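Local coordinates for protein transcriptional regulator, LacI family (Lactobacillus brevis, PDB 3JY6) that probably binds cis-regulatory DNA as a transcription factor, its periplasmic-binding-protein-like domain being of the kind that senses small-molecule effectors in this family, at residues S22-K27 / Q234-M239. Residues are numbered along the deposited sequence; the frame is centred on the assembly and turned at random.
Sequences STELFK and QNPFLM
Leu25 meets Pro236 and Phe237 where two helices run backbone against backbone, Leu25 CA lying 4.8 Å from Phe237 CA. The carbonyl oxygen of Pro236 receives the CA-H of Leu25 at 3.4 Å between CA and O, nearly straight at 163° about the hydrogen, and Leu25 CD1 packs against the same oxygen. That methyl also reaches Met239 CB at 4.0 Å, an apolar contact between the two side chains. Beside it, the proline ring lies against the foot of Glu24, Pro236 CG being 3.7 Å from Glu24 CB. The glutamate chain then bends at chi2, which carries OE1 to within 3.8 Å of Phe237 CB; carboxylate and ring planes stand 29° apart. Phe237 extends its ring along helix 20-34, a course set by a chi1 of -176° that turns CG away from the backbone N; CE1 comes 3.4 Å from Lys27 O and CD1 rests on Lys27 CB. The amino end of Lys27 leaves this seam for a salt bridge with Asp44 of the second subunit, so the contact borders the dimer interface. Phe21, one turn earlier on helix 20-34, also touches Pro236 and Met239. Within the periplasmic-binding-protein-type fold, the contact joins the first turn of helix 236-251, after strand 231-233, to helix 20-34, which packs on strand 9-14 of the six-stranded parallel sheet through Phe26 on Val12 and Ser22 on Val14.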
loop_
_atom_site.group_PDB
_atom_site.type_symbol
_atom_site.label_atom_id
_atom_site.label_comp_id
_atom_site.label_asym_id
_atom_site.label_seq_id
_atom_site.Cartn_x
_atom_site.Cartn_y
_atom_site.Cartn_z
ATOM N N SER A 22 0.286 -6.907 -2.834
ATOM C CA SER A 22 0.589 -7.700 -1.656
ATOM C C SER A 22 -0.382 -7.498 -0.510
ATOM O O SER A 22 -0.865 -8.462 0.083
ATOM C CB SER A 22 2.004 -7.392 -1.167
ATOM O OG SER A 22 2.947 -7.922 -2.068
ATOM N N THR A 23 -0.664 -6.246 -0.186
ATOM C CA THR A 23 -1.568 -5.971 0.911
ATOM C C THR A 23 -2.964 -6.473 0.625
ATOM O O THR A 23 -3.638 -6.915 1.539
ATOM C CB THR A 23 -1.602 -4.476 1.248
ATOM O OG1 THR A 23 -1.884 -3.717 0.065
ATOM C CG2 THR A 23 -0.271 -4.048 1.831
ATOM N N GLU A 24 -3.391 -6.413 -0.636
ATOM C CA GLU A 24 -4.724 -6.901 -1.015
ATOM C C GLU A 24 -4.684 -8.414 -0.952
ATOM O O GLU A 24 -5.644 -9.056 -0.526
ATOM C CB GLU A 24 -5.116 -6.498 -2.456
ATOM C CG GLU A 24 -5.784 -5.148 -2.584
ATOM C CD GLU A 24 -7.103 -5.109 -1.845
ATOM O OE1 GLU A 24 -8.054 -5.794 -2.277
ATOM O OE2 GLU A 24 -7.197 -4.411 -0.815
ATOM N N LEU A 25 -3.583 -8.980 -1.434
ATOM C CA LEU A 25 -3.410 -10.427 -1.417
ATOM C C LEU A 25 -3.674 -10.877 0.009
ATOM O O LEU A 25 -4.474 -11.781 0.249
ATOM C CB LEU A 25 -1.981 -10.813 -1.802
ATOM C CG LEU A 25 -1.774 -12.296 -2.062
ATOM C CD1 LEU A 25 -2.309 -12.604 -3.439
ATOM C CD2 LEU A 25 -0.305 -12.646 -1.999
ATOM N N PHE A 26 -2.994 -10.228 0.949
ATOM C CA PHE A 26 -3.152 -10.543 2.365
ATOM C C PHE A 26 -4.589 -10.391 2.864
ATOM O O PHE A 26 -5.054 -11.189 3.683
ATOM C CB PHE A 26 -2.250 -9.669 3.220
ATOM C CG PHE A 26 -2.257 -10.045 4.674
ATOM C CD1 PHE A 26 -1.713 -11.262 5.105
ATOM C CD2 PHE A 26 -2.798 -9.182 5.620
ATOM C CE1 PHE A 26 -1.706 -11.613 6.469
ATOM C CE2 PHE A 26 -2.797 -9.519 6.984
ATOM C CZ PHE A 26 -2.245 -10.743 7.410
ATOM N N LYS A 27 -5.279 -9.347 2.407
ATOM C CA LYS A 27 -6.667 -9.154 2.802
ATOM C C LYS A 27 -7.503 -10.345 2.339
ATOM O O LYS A 27 -8.403 -10.785 3.044
ATOM C CB LYS A 27 -7.225 -7.870 2.190
ATOM C CG LYS A 27 -6.861 -6.610 2.949
ATOM C CD LYS A 27 -7.511 -5.400 2.293
ATOM C CE LYS A 27 -7.046 -4.115 2.927
ATOM N NZ LYS A 27 -7.464 -4.035 4.348
ATOM N N GLN A 234 -5.162 -8.010 -11.790
ATOM C CA GLN A 234 -4.890 -9.402 -11.442
ATOM C C GLN A 234 -5.852 -10.002 -10.416
ATOM O O GLN A 234 -5.827 -11.209 -10.210
ATOM C CB GLN A 234 -3.473 -9.546 -10.905
ATOM C CG GLN A 234 -2.436 -9.832 -11.953
ATOM C CD GLN A 234 -1.053 -9.904 -11.352
ATOM O OE1 GLN A 234 -0.412 -8.877 -11.086
ATOM N NE2 GLN A 234 -0.586 -11.123 -11.112
ATOM N N ASN A 235 -6.691 -9.171 -9.786
ATOM C CA ASN A 235 -7.640 -9.651 -8.774
ATOM C C ASN A 235 -6.847 -10.204 -7.574
ATOM O O ASN A 235 -7.080 -11.327 -7.145
ATOM C CB ASN A 235 -8.498 -10.802 -9.333
ATOM C CG ASN A 235 -9.614 -10.332 -10.248
ATOM O OD1 ASN A 235 -10.020 -11.049 -11.178
ATOM N ND2 ASN A 235 -10.138 -9.145 -9.980
ATOM N N PRO A 236 -5.909 -9.424 -7.024
ATOM C CA PRO A 236 -5.110 -9.893 -5.882
ATOM C C PRO A 236 -5.887 -10.412 -4.669
ATOM O O PRO A 236 -5.463 -11.373 -4.018
ATOM C CB PRO A 236 -4.235 -8.685 -5.547
ATOM C CG PRO A 236 -5.064 -7.520 -6.030
ATOM C CD PRO A 236 -5.601 -8.022 -7.340
ATOM N N PHE A 237 -7.015 -9.784 -4.359
ATOM C CA PHE A 237 -7.815 -10.239 -3.228
ATOM C C PHE A 237 -8.268 -11.666 -3.533
ATOM O O PHE A 237 -8.208 -12.554 -2.673
ATOM C CB PHE A 237 -9.058 -9.355 -3.030
ATOM C CG PHE A 237 -9.875 -9.716 -1.806
ATOM C CD1 PHE A 237 -9.637 -9.097 -0.578
ATOM C CD2 PHE A 237 -10.875 -10.694 -1.882
ATOM C CE1 PHE A 237 -10.394 -9.446 0.577
ATOM C CE2 PHE A 237 -11.634 -11.056 -0.745
ATOM C CZ PHE A 237 -11.391 -10.428 0.484
ATOM N N LEU A 238 -8.709 -11.879 -4.768
ATOM C CA LEU A 238 -9.186 -13.189 -5.188
ATOM C C LEU A 238 -8.064 -14.211 -5.212
ATOM O O LEU A 238 -8.263 -15.364 -4.839
ATOM C CB LEU A 238 -9.839 -13.097 -6.569
ATOM C CG LEU A 238 -10.466 -14.385 -7.093
ATOM C CD1 LEU A 238 -11.611 -14.796 -6.193
ATOM C CD2 LEU A 238 -10.960 -14.168 -8.510
ATOM N N MET A 239 -6.886 -13.800 -5.664
ATOM C CA MET A 239 -5.741 -14.707 -5.701
ATOM C C MET A 239 -5.380 -15.077 -4.253
ATOM O O MET A 239 -5.080 -16.235 -3.942
ATOM C CB MET A 239 -4.550 -14.032 -6.406
ATOM C CG MET A 239 -4.692 -13.848 -7.935
ATOM S SD MET A 239 -3.240 -13.055 -8.714
ATOM C CE MET A 239 -2.164 -14.436 -8.939
#